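Local coordinates for IPT/TIG domain-containing protein BACOVA_02650 (Bacteroides ovatus, PDB 5E7G), which binds xyloglucan at the bacterial cell surface and probably holds it there before transport into the periplasm for degradation, at residues Gly370-Ile375 and Thr435-Ser440; Tyr44-Glu49 and Asn68-Thr73; Ala132-Thr137 and Thr145-Val150; Cys300-Ala305 and Asn315-Gly320. All blocks are in the same frame, centred on the assembly; numbering follows the deposited sequence.

Contact 1: residues Gly370-Ile375 and Thr435-Ser440. With XYS (alpha-D-xylopyranose), chain B.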
# COMPACT_ATOMS: atom_id res chain seq x y z
N GLY A 370 -28.45 -9.51 -22.70
CA GLY A 370 -28.89 -9.09 -24.01
C GLY A 370 -28.89 -7.58 -24.17
O GLY A 370 -28.19 -7.05 -25.03
N PRO A 371 -29.68 -6.88 -23.35
CA PRO A 371 -29.78 -5.42 -23.43
C PRO A 371 -28.45 -4.72 -23.23
O PRO A 371 -27.64 -5.13 -22.40
CB PRO A 371 -30.76 -5.07 -22.30
CG PRO A 371 -31.57 -6.30 -22.11
CD PRO A 371 -30.62 -7.44 -22.36
N VAL A 372 -28.21 -3.67 -24.02
CA VAL A 372 -26.98 -2.90 -23.93
C VAL A 372 -27.29 -1.42 -24.11
O VAL A 372 -28.38 -1.06 -24.56
CB VAL A 372 -25.95 -3.34 -24.99
CG1 VAL A 372 -25.48 -4.78 -24.73
CG2 VAL A 372 -26.54 -3.20 -26.39
N PHE A 373 -26.32 -0.58 -23.77
CA PHE A 373 -26.47 0.86 -23.88
C PHE A 373 -25.48 1.46 -24.87
O PHE A 373 -24.35 0.99 -25.00
CB PHE A 373 -26.28 1.54 -22.53
CG PHE A 373 -27.37 1.23 -21.55
CD1 PHE A 373 -28.53 1.97 -21.52
CD2 PHE A 373 -27.23 0.18 -20.65
CE1 PHE A 373 -29.53 1.69 -20.62
CE2 PHE A 373 -28.23 -0.10 -19.75
CZ PHE A 373 -29.38 0.65 -19.73
N GLN A 374 -25.93 2.50 -25.56
CA GLN A 374 -25.07 3.33 -26.39
C GLN A 374 -24.99 4.74 -25.81
O GLN A 374 -26.02 5.33 -25.47
CB GLN A 374 -25.57 3.39 -27.83
CG GLN A 374 -24.78 4.33 -28.74
CD GLN A 374 -25.39 4.47 -30.12
OE1 GLN A 374 -26.60 4.31 -30.31
NE2 GLN A 374 -24.56 4.78 -31.10
N ILE A 375 -23.78 5.28 -25.70
CA ILE A 375 -23.58 6.66 -25.28
C ILE A 375 -22.90 7.43 -26.41
O ILE A 375 -21.80 7.07 -26.84
CB ILE A 375 -22.73 6.75 -24.01
CG1 ILE A 375 -23.50 6.15 -22.81
CG2 ILE A 375 -22.33 8.22 -23.73
CD1 ILE A 375 -22.66 6.01 -21.55
N THR A 435 -30.95 -0.72 -26.16
CA THR A 435 -31.38 -1.65 -27.19
C THR A 435 -31.16 -3.08 -26.71
O THR A 435 -30.49 -3.29 -25.70
CB THR A 435 -30.61 -1.44 -28.51
OG1 THR A 435 -29.23 -1.74 -28.29
CG2 THR A 435 -30.76 -0.00 -29.00
N ASN A 436 -31.72 -4.04 -27.44
CA ASN A 436 -31.54 -5.46 -27.13
C ASN A 436 -31.18 -6.29 -28.38
O ASN A 436 -32.06 -6.82 -29.05
CB ASN A 436 -32.80 -6.03 -26.48
CG ASN A 436 -32.61 -7.44 -25.94
OD1 ASN A 436 -31.48 -7.88 -25.72
ND2 ASN A 436 -33.71 -8.14 -25.72
N PRO A 437 -29.88 -6.40 -28.69
CA PRO A 437 -29.43 -7.28 -29.78
C PRO A 437 -29.45 -8.76 -29.40
O PRO A 437 -29.07 -9.61 -30.20
CB PRO A 437 -28.00 -6.81 -30.04
CG PRO A 437 -27.55 -6.24 -28.75
CD PRO A 437 -28.76 -5.60 -28.14
N GLY A 438 -29.90 -9.06 -28.18
CA GLY A 438 -29.89 -10.42 -27.67
C GLY A 438 -30.95 -11.31 -28.28
O GLY A 438 -31.99 -10.84 -28.75
N SER A 439 -30.69 -12.62 -28.26
CA SER A 439 -31.57 -13.61 -28.86
C SER A 439 -32.85 -13.80 -28.03
O SER A 439 -33.92 -14.05 -28.58
CB SER A 439 -30.84 -14.94 -29.03
OG SER A 439 -30.05 -15.24 -27.89
N SER A 440 -32.72 -13.66 -26.72
CA SER A 440 -33.86 -13.79 -25.80
C SER A 440 -34.26 -12.42 -25.26
O SER A 440 -33.41 -11.56 -25.01
CB SER A 440 -33.51 -14.73 -24.64
OG SER A 440 -32.85 -15.89 -25.10
C1 XYS B . -29.78 7.66 -34.68
C2 XYS B . -28.47 7.29 -35.32
C3 XYS B . -27.99 5.99 -34.78
C4 XYS B . -28.06 5.88 -33.29
C5 XYS B . -29.27 6.53 -32.61
O2 XYS B . -28.65 7.20 -36.75
O3 XYS B . -26.60 5.78 -35.19
O4 XYS B . -28.06 4.48 -32.96
O5 XYS B . -29.65 7.82 -33.22
O HOH W 1 -27.50 0.22 -27.54
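V372 and T435 form an antiparallel hydrogen-bonded pair, closed by V372 N to T435 O at 2.9 Å and by T435 N to V372 O at 3.0 Å. Just outside it, P371 CA adds a CA-H...O contact to the same T435 O. The side chains of V372 and T435 share one face of the sheet. There V372 CG2, set between its own backbone N and carbonyl carbon (CG1 lies beside N, chi1 -65°), lies 3.6 Å from T435 OG1 and also packs on P437 CD. A water held by T435 OG1 donates a weak bond to V372 O.

Beyond the pair the chain of N436 runs beside the ring of P371, both pointing the same way. Its OD1 lies 3.1 Å from P371 N, which has no hydrogen to give, and instead accepts G438 N at 3.2 Å from well above the carbonyl plane, making an Asx turn. The amide is steadied at its other end, where ND2 donates to S326 O. G370 fits closely here, since a CB on it would meet N436 OD1.

Farther along, Q374 extends its chain, CG anti to the backbone N (chi1 175°), and OE1 accepts a hydrogen bond from O4 of a bound xylose at 3.0 Å. This pairing of strands 372-377 and 429-436 belongs to the beta-sandwich xyloglucan-binding domain, and Q374 places it at the glycan pocket.

Contact 2: residues Tyr44-Glu49 and Asn68-Thr73. With SO4 (sulfate ion), chain F.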
# COMPACT_ATOMS: atom_id res chain seq x y z
N TYR A 44 41.94 -27.13 16.35
CA TYR A 44 40.53 -26.91 16.65
C TYR A 44 40.22 -25.42 16.67
O TYR A 44 41.04 -24.62 17.14
CB TYR A 44 40.15 -27.52 17.99
CG TYR A 44 40.60 -28.95 18.21
CD1 TYR A 44 41.88 -29.23 18.65
CD2 TYR A 44 39.73 -30.01 18.01
CE1 TYR A 44 42.29 -30.52 18.88
CE2 TYR A 44 40.12 -31.31 18.23
CZ TYR A 44 41.41 -31.56 18.67
OH TYR A 44 41.82 -32.86 18.89
N ILE A 45 39.04 -25.05 16.18
CA ILE A 45 38.52 -23.69 16.30
C ILE A 45 37.09 -23.76 16.79
O ILE A 45 36.29 -24.54 16.27
CB ILE A 45 38.57 -22.91 14.97
CG1 ILE A 45 40.00 -22.88 14.39
CG2 ILE A 45 38.05 -21.49 15.18
CD1 ILE A 45 40.10 -22.20 13.04
N ASN A 46 36.76 -22.94 17.78
CA ASN A 46 35.44 -22.98 18.41
C ASN A 46 35.06 -24.40 18.84
O ASN A 46 33.93 -24.85 18.63
CB ASN A 46 34.39 -22.40 17.45
CG ASN A 46 34.51 -20.90 17.29
OD1 ASN A 46 35.28 -20.25 18.00
ND2 ASN A 46 33.74 -20.33 16.37
N ASP A 47 36.02 -25.10 19.44
CA ASP A 47 35.83 -26.46 19.95
C ASP A 47 35.47 -27.46 18.85
O ASP A 47 34.93 -28.53 19.13
CB ASP A 47 34.76 -26.46 21.06
CG ASP A 47 35.25 -25.80 22.35
OD1 ASP A 47 36.43 -25.97 22.71
OD2 ASP A 47 34.44 -25.11 23.01
N GLN A 48 35.78 -27.11 17.60
CA GLN A 48 35.50 -27.98 16.46
C GLN A 48 36.77 -28.36 15.72
O GLN A 48 37.61 -27.51 15.44
CB GLN A 48 34.54 -27.31 15.49
CG GLN A 48 33.15 -27.06 16.01
CD GLN A 48 32.42 -26.02 15.18
OE1 GLN A 48 32.11 -26.24 14.01
NE2 GLN A 48 32.17 -24.87 15.78
N GLU A 49 36.89 -29.63 15.37
CA GLU A 49 38.04 -30.11 14.63
C GLU A 49 38.15 -29.37 13.30
O GLU A 49 37.15 -29.18 12.60
CB GLU A 49 37.93 -31.61 14.41
CG GLU A 49 39.27 -32.29 14.16
CD GLU A 49 39.14 -33.79 14.08
OE1 GLU A 49 38.06 -34.27 13.66
OE2 GLU A 49 40.11 -34.48 14.46
N ASN A 68 34.41 -22.31 6.32
CA ASN A 68 33.21 -21.52 6.05
C ASN A 68 32.02 -21.99 6.87
O ASN A 68 31.28 -21.17 7.41
CB ASN A 68 32.85 -21.59 4.57
CG ASN A 68 33.68 -20.65 3.73
OD1 ASN A 68 33.42 -19.45 3.70
ND2 ASN A 68 34.70 -21.19 3.07
N GLU A 69 31.86 -23.30 6.97
CA GLU A 69 30.71 -23.88 7.64
C GLU A 69 30.94 -24.09 9.13
O GLU A 69 30.18 -24.80 9.79
CB GLU A 69 30.34 -25.22 6.98
CG GLU A 69 30.17 -25.14 5.47
CD GLU A 69 29.14 -24.10 5.05
OE1 GLU A 69 28.16 -23.89 5.80
OE2 GLU A 69 29.32 -23.49 3.97
N LEU A 70 31.97 -23.45 9.67
CA LEU A 70 32.26 -23.52 11.10
C LEU A 70 31.10 -22.97 11.93
O LEU A 70 30.64 -21.85 11.70
CB LEU A 70 33.54 -22.74 11.43
CG LEU A 70 34.06 -22.86 12.86
CD1 LEU A 70 34.83 -24.16 13.03
CD2 LEU A 70 34.92 -21.66 13.24
N GLU A 71 30.62 -23.75 12.89
CA GLU A 71 29.58 -23.27 13.79
C GLU A 71 30.17 -22.17 14.68
O GLU A 71 31.21 -22.35 15.30
CB GLU A 71 29.01 -24.41 14.63
CG GLU A 71 27.81 -24.00 15.49
CD GLU A 71 27.37 -25.07 16.47
OE1 GLU A 71 27.98 -26.16 16.50
OE2 GLU A 71 26.41 -24.80 17.22
N LEU A 72 29.50 -21.02 14.71
CA LEU A 72 30.06 -19.84 15.37
C LEU A 72 29.55 -19.67 16.79
O LEU A 72 28.52 -20.23 17.17
CB LEU A 72 29.74 -18.59 14.54
CG LEU A 72 30.14 -18.67 13.06
CD1 LEU A 72 29.88 -17.33 12.36
CD2 LEU A 72 31.59 -19.09 12.88
N THR A 73 30.30 -18.91 17.59
CA THR A 73 29.95 -18.67 18.98
C THR A 73 28.69 -17.83 19.07
O THR A 73 28.00 -17.85 20.09
CB THR A 73 31.08 -17.96 19.73
OG1 THR A 73 31.44 -16.76 19.02
CG2 THR A 73 32.29 -18.87 19.85
S SO4 F . 34.76 -25.27 4.33
O1 SO4 F . 33.89 -25.06 5.49
O2 SO4 F . 35.79 -26.23 4.69
O3 SO4 F . 33.96 -25.79 3.23
O4 SO4 F . 35.43 -24.03 3.91
O HOH W 2 32.77 -17.46 16.54
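E71 O is gripped by two side-chain amides: Q48 NE2 donates to it at 2.7 Å, and N46 ND2 adds a weak, longer bond at 3.4 Å. Both donors belong to a beta hairpin with a type I' turn, I45 to Q48, which joins strands 42-45 and 48-50 of the first IPT/TIG domain. Its closing backbone bonds run I45 N to Q48 O and Q48 N to I45 O.

The other end of the Q48 amide is used as well. OE1 accepts E71 N at 3.1 Å, in the carbonyl plane and on a lone pair, while E71 O lies only 4° out of the amide plane on the NE2 side. The two bonds therefore engage both main-chain polar groups of E71, its N-H and its C=O, and fix the rotation of the amide. Q48 reaches it because its chain runs on extended beyond CG (chi2 162°). NE2 also makes a weak bond back to N46 O within the turn.

Beneath these bonds L70 enters the hairpin with both methyls: CD2 lies 3.7 Å from I45 CG2, the two side chains crossing at about a right angle, and CD1 lies against I45 O and Q48 OE1. V98, on strand 97-98, also packs against I45 and L70. At the start of the loop, N68 and E69 bind a sulfate, probably from the crystallisation liquor. On the T73 side one water joins the two segments, accepting from N46 ND2 at 3.0 Å and from T73 N at 3.1 Å.

Contact 3: residues Ala132-Thr137 and Thr145-Val150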
# COMPACT_ATOMS: atom_id res chain seq x y z
N ALA A 132 23.30 -4.09 22.56
CA ALA A 132 22.36 -3.07 23.01
C ALA A 132 21.24 -2.85 22.00
O ALA A 132 21.37 -3.19 20.82
CB ALA A 132 23.10 -1.77 23.28
N VAL A 133 20.14 -2.28 22.48
CA VAL A 133 19.05 -1.84 21.61
C VAL A 133 18.60 -0.45 22.04
O VAL A 133 18.33 -0.23 23.23
CB VAL A 133 17.85 -2.80 21.64
CG1 VAL A 133 16.83 -2.39 20.58
CG2 VAL A 133 18.31 -4.23 21.41
N TYR A 134 18.51 0.48 21.09
CA TYR A 134 18.15 1.86 21.42
C TYR A 134 17.34 2.55 20.33
O TYR A 134 17.40 2.18 19.15
CB TYR A 134 19.42 2.67 21.72
CG TYR A 134 20.36 2.89 20.56
CD1 TYR A 134 20.15 3.93 19.66
CD2 TYR A 134 21.48 2.09 20.37
CE1 TYR A 134 21.01 4.15 18.60
CE2 TYR A 134 22.35 2.31 19.32
CZ TYR A 134 22.11 3.34 18.44
OH TYR A 134 22.98 3.55 17.39
N LEU A 135 16.58 3.56 20.75
CA LEU A 135 15.87 4.45 19.85
C LEU A 135 16.66 5.75 19.74
O LEU A 135 17.29 6.17 20.70
CB LEU A 135 14.46 4.74 20.37
CG LEU A 135 13.58 3.53 20.65
CD1 LEU A 135 12.31 3.96 21.36
CD2 LEU A 135 13.26 2.81 19.34
N SER A 136 16.63 6.37 18.56
CA SER A 136 17.35 7.62 18.35
C SER A 136 16.67 8.49 17.29
O SER A 136 16.07 7.98 16.35
CB SER A 136 18.79 7.34 17.95
OG SER A 136 19.53 8.55 17.81
N THR A 137 16.80 9.80 17.46
CA THR A 137 16.19 10.76 16.54
C THR A 137 16.94 10.79 15.22
O THR A 137 16.39 11.21 14.19
CB THR A 137 16.18 12.17 17.14
OG1 THR A 137 17.53 12.62 17.34
CG2 THR A 137 15.44 12.18 18.47
N THR A 145 29.28 4.19 15.01
CA THR A 145 29.31 5.27 16.00
C THR A 145 27.90 5.74 16.28
O THR A 145 27.09 5.94 15.37
CB THR A 145 30.18 6.47 15.56
OG1 THR A 145 31.45 6.01 15.07
CG2 THR A 145 30.40 7.42 16.73
N ARG A 146 27.63 5.95 17.55
CA ARG A 146 26.29 5.96 18.09
C ARG A 146 25.88 7.40 18.43
O ARG A 146 26.64 8.11 19.09
CB ARG A 146 26.30 5.03 19.29
CG ARG A 146 25.16 5.03 20.27
CD ARG A 146 25.52 3.91 21.24
NE ARG A 146 24.53 3.59 22.26
CZ ARG A 146 24.53 2.45 22.94
NH1 ARG A 146 25.46 1.53 22.70
NH2 ARG A 146 23.60 2.21 23.87
N PRO A 147 24.69 7.83 17.96
CA PRO A 147 24.36 9.27 18.03
C PRO A 147 24.45 9.85 19.44
O PRO A 147 24.44 9.12 20.43
CB PRO A 147 22.92 9.33 17.51
CG PRO A 147 22.71 8.07 16.77
CD PRO A 147 23.54 7.05 17.47
N VAL A 148 24.52 11.18 19.50
CA VAL A 148 24.68 11.90 20.77
C VAL A 148 23.61 11.52 21.79
O VAL A 148 23.93 11.21 22.94
CB VAL A 148 24.66 13.43 20.54
CG1 VAL A 148 25.90 13.87 19.78
CG2 VAL A 148 23.39 13.88 19.79
N ASP A 149 22.35 11.51 21.35
CA ASP A 149 21.22 11.24 22.24
C ASP A 149 20.49 9.98 21.83
O ASP A 149 20.12 9.82 20.66
CB ASP A 149 20.25 12.43 22.25
CG ASP A 149 20.83 13.65 22.93
OD1 ASP A 149 21.22 14.60 22.21
OD2 ASP A 149 20.91 13.67 24.17
N VAL A 150 20.29 9.07 22.78
CA VAL A 150 19.59 7.82 22.50
C VAL A 150 18.73 7.41 23.68
O VAL A 150 18.90 7.92 24.79
CB VAL A 150 20.57 6.67 22.16
CG1 VAL A 150 21.46 7.04 20.98
CG2 VAL A 150 21.42 6.28 23.37
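Y134 and R146 make the flat-group contact of this pairing between strand 130-136 and the loop that follows it. Their ring and guanidinium planes are 14° apart, and Y134 CD2 lies 3.7 Å above one guanidinium face, offset toward its rim. R146 arrives there on a chain extended from CG to NE, with CG anti to the backbone N (chi1 166°). This straight chain carries its methylene groups past the phenol: R146 CG is 3.9 Å from Y134 CZ. A132 CB is 4.1 Å from R146 NH2. The charged end is answered from outside, NH1 by E182 and NH2 by E152, and these salt bridges probably hold the guanidinium in its near-parallel setting.

Apolar contacts continue around the same ring. V150 CG1 approaches Y134 CD1 at 3.6 Å, and P147 CD comes within 4.0 Å of Y134 CE1. With an alanine at Y134, R146, P147 and V150 would probably lose their common packing surface and a gap would open between strand and loop.

Polar contacts are fewer. S136 OG lies 3.2 Å from D149 O, but its stronger partner is E138 O, so a bond to D149 is not settled; P147 CG sits 3.4 Å from the same OG. V150 CA makes a CA-H...O contact with L135 O at 3.4 Å. The buried Y134 OH has no polar partner in the model.

The chemistry implies that in this second IPT/TIG domain, of immunoglobulin-like fold, the loop is held on the strand mainly by side-chain packing, with the direct polar bonding playing a minor part.

Contact 4: residues Cys300-Ala305 and Asn315-Gly320. With CA (calcium ion), chain C.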
# COMPACT_ATOMS: atom_id res chain seq x y z
N CYS A 300 -38.41 7.47 -22.38
CA CYS A 300 -37.76 7.12 -21.11
C CYS A 300 -38.61 7.65 -19.96
O CYS A 300 -39.77 8.03 -20.15
CB CYS A 300 -36.34 7.70 -21.05
SG CYS A 300 -36.27 9.50 -21.14
N SER A 301 -38.05 7.66 -18.76
CA SER A 301 -38.72 8.24 -17.60
C SER A 301 -37.76 9.08 -16.77
O SER A 301 -36.54 8.95 -16.90
CB SER A 301 -39.36 7.15 -16.75
OG SER A 301 -38.38 6.19 -16.36
N PHE A 302 -38.33 9.94 -15.94
CA PHE A 302 -37.55 10.77 -15.01
C PHE A 302 -38.19 10.75 -13.62
O PHE A 302 -39.36 11.07 -13.44
CB PHE A 302 -37.43 12.20 -15.54
CG PHE A 302 -36.60 12.31 -16.78
CD1 PHE A 302 -35.21 12.31 -16.70
CD2 PHE A 302 -37.19 12.39 -18.03
CE1 PHE A 302 -34.45 12.40 -17.84
CE2 PHE A 302 -36.42 12.48 -19.17
CZ PHE A 302 -35.05 12.48 -19.08
N VAL A 303 -37.39 10.36 -12.63
CA VAL A 303 -37.88 10.04 -11.30
C VAL A 303 -37.13 10.83 -10.24
O VAL A 303 -35.93 11.08 -10.38
CB VAL A 303 -37.74 8.53 -11.00
CG1 VAL A 303 -38.31 8.18 -9.64
CG2 VAL A 303 -38.42 7.71 -12.08
N VAL A 304 -37.85 11.23 -9.20
CA VAL A 304 -37.25 11.65 -7.94
C VAL A 304 -37.50 10.54 -6.95
O VAL A 304 -38.65 10.28 -6.58
CB VAL A 304 -37.85 12.96 -7.41
CG1 VAL A 304 -37.26 13.31 -6.05
CG2 VAL A 304 -37.60 14.09 -8.39
N ALA A 305 -36.43 9.87 -6.52
CA ALA A 305 -36.54 8.72 -5.63
C ALA A 305 -37.31 9.08 -4.35
O ALA A 305 -37.12 10.16 -3.79
CB ALA A 305 -35.17 8.18 -5.31
N ASN A 315 -30.00 12.20 -6.17
CA ASN A 315 -29.71 13.63 -6.19
C ASN A 315 -30.66 14.35 -7.16
O ASN A 315 -30.39 14.45 -8.37
CB ASN A 315 -28.27 13.88 -6.59
CG ASN A 315 -27.29 13.55 -5.48
OD1 ASN A 315 -27.66 12.97 -4.45
ND2 ASN A 315 -26.03 13.92 -5.67
N GLY A 316 -31.77 14.84 -6.63
CA GLY A 316 -32.79 15.45 -7.45
C GLY A 316 -33.39 14.46 -8.41
O GLY A 316 -33.66 13.30 -8.06
N THR A 317 -33.63 14.91 -9.64
CA THR A 317 -34.18 14.05 -10.67
C THR A 317 -33.08 13.24 -11.33
O THR A 317 -31.94 13.68 -11.44
CB THR A 317 -34.93 14.89 -11.72
OG1 THR A 317 -36.11 15.44 -11.11
CG2 THR A 317 -35.34 14.04 -12.94
N CYS A 318 -33.42 12.03 -11.76
CA CYS A 318 -32.49 11.15 -12.45
C CYS A 318 -33.21 10.43 -13.59
O CYS A 318 -34.43 10.25 -13.55
CB CYS A 318 -31.87 10.14 -11.47
SG CYS A 318 -33.03 8.93 -10.81
N LEU A 319 -32.45 10.04 -14.60
CA LEU A 319 -32.98 9.38 -15.79
C LEU A 319 -33.31 7.93 -15.49
O LEU A 319 -32.52 7.24 -14.84
CB LEU A 319 -31.98 9.45 -16.95
CG LEU A 319 -32.21 8.53 -18.16
CD1 LEU A 319 -33.44 8.95 -18.94
CD2 LEU A 319 -30.97 8.53 -19.04
N GLY A 320 -34.45 7.47 -16.00
CA GLY A 320 -34.86 6.08 -15.87
C GLY A 320 -35.13 5.40 -17.20
O GLY A 320 -35.91 5.87 -18.03
CA CA C . -29.85 14.53 -10.70
O HOH W 3 -27.87 15.39 -9.71
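An antiparallel strand pair, 301-303 with 318-320, lies beside the calcium site in the beta-sandwich xyloglucan-binding domain. Four backbone bonds set its register: S301 N and G320 N each donate to the other residue's carbonyl, as do V303 N and C318 N. F302 and L319 form the non-hydrogen-bonded pair between them.

G320 O is gripped twice, by S301 N at 2.9 Å and by S301 OG at 3.0 Å. The first comes in the carbonyl plane and the second from 53° above it. OG gets there by sitting between its own backbone N and carbonyl carbon (chi1 56°), and it occupies the space a CB on G320 would need. A valine in place of S301 would probably leave G320 O with the backbone donor alone of these two and crowd the strand opposite.

On the other face, F302 CE1 meets L319 CD1 at 3.8 Å, and the same methyl reaches C300 SG at 3.6 Å. F302 CB rests on T317 CG2, while the ring of H295 stacks edge-to-face with that of F302. Farther along, V304 CG2 approaches T317 OG1 to 3.4 Å, the two side chains crossing at about a right angle.

The chain entering strand 318-322 carries two of the calcium ligands. N288, D290 and D449 complete the protein side of the site, to which this segment gives two main-chain oxygens: N315 O and T317 O each bind the calcium ion at 2.4 Å.

How the contacts relate
The four contacts follow one another along the chain in the order 2, 3, 4, 1, none enclosing another. Contacts 2 and 3 lie in the first and second IPT/TIG domains, their centres 33 Å apart. Contacts 4 and 1 share the C-terminal xyloglucan-binding domain, where they sit in different sheets, contact 4 on strands 301-303 and 318-322, contact 1 on 372-377 and 429-436. Their centres are 22 Å apart and their nearest atoms about 7 Å. The centres of contacts 2 and 4 are 82 Å apart, on opposite sides of the chain's centre. The protein is thus elongated, with glycan and calcium sites gathered at one end and immunoglobulin-like domains extending away.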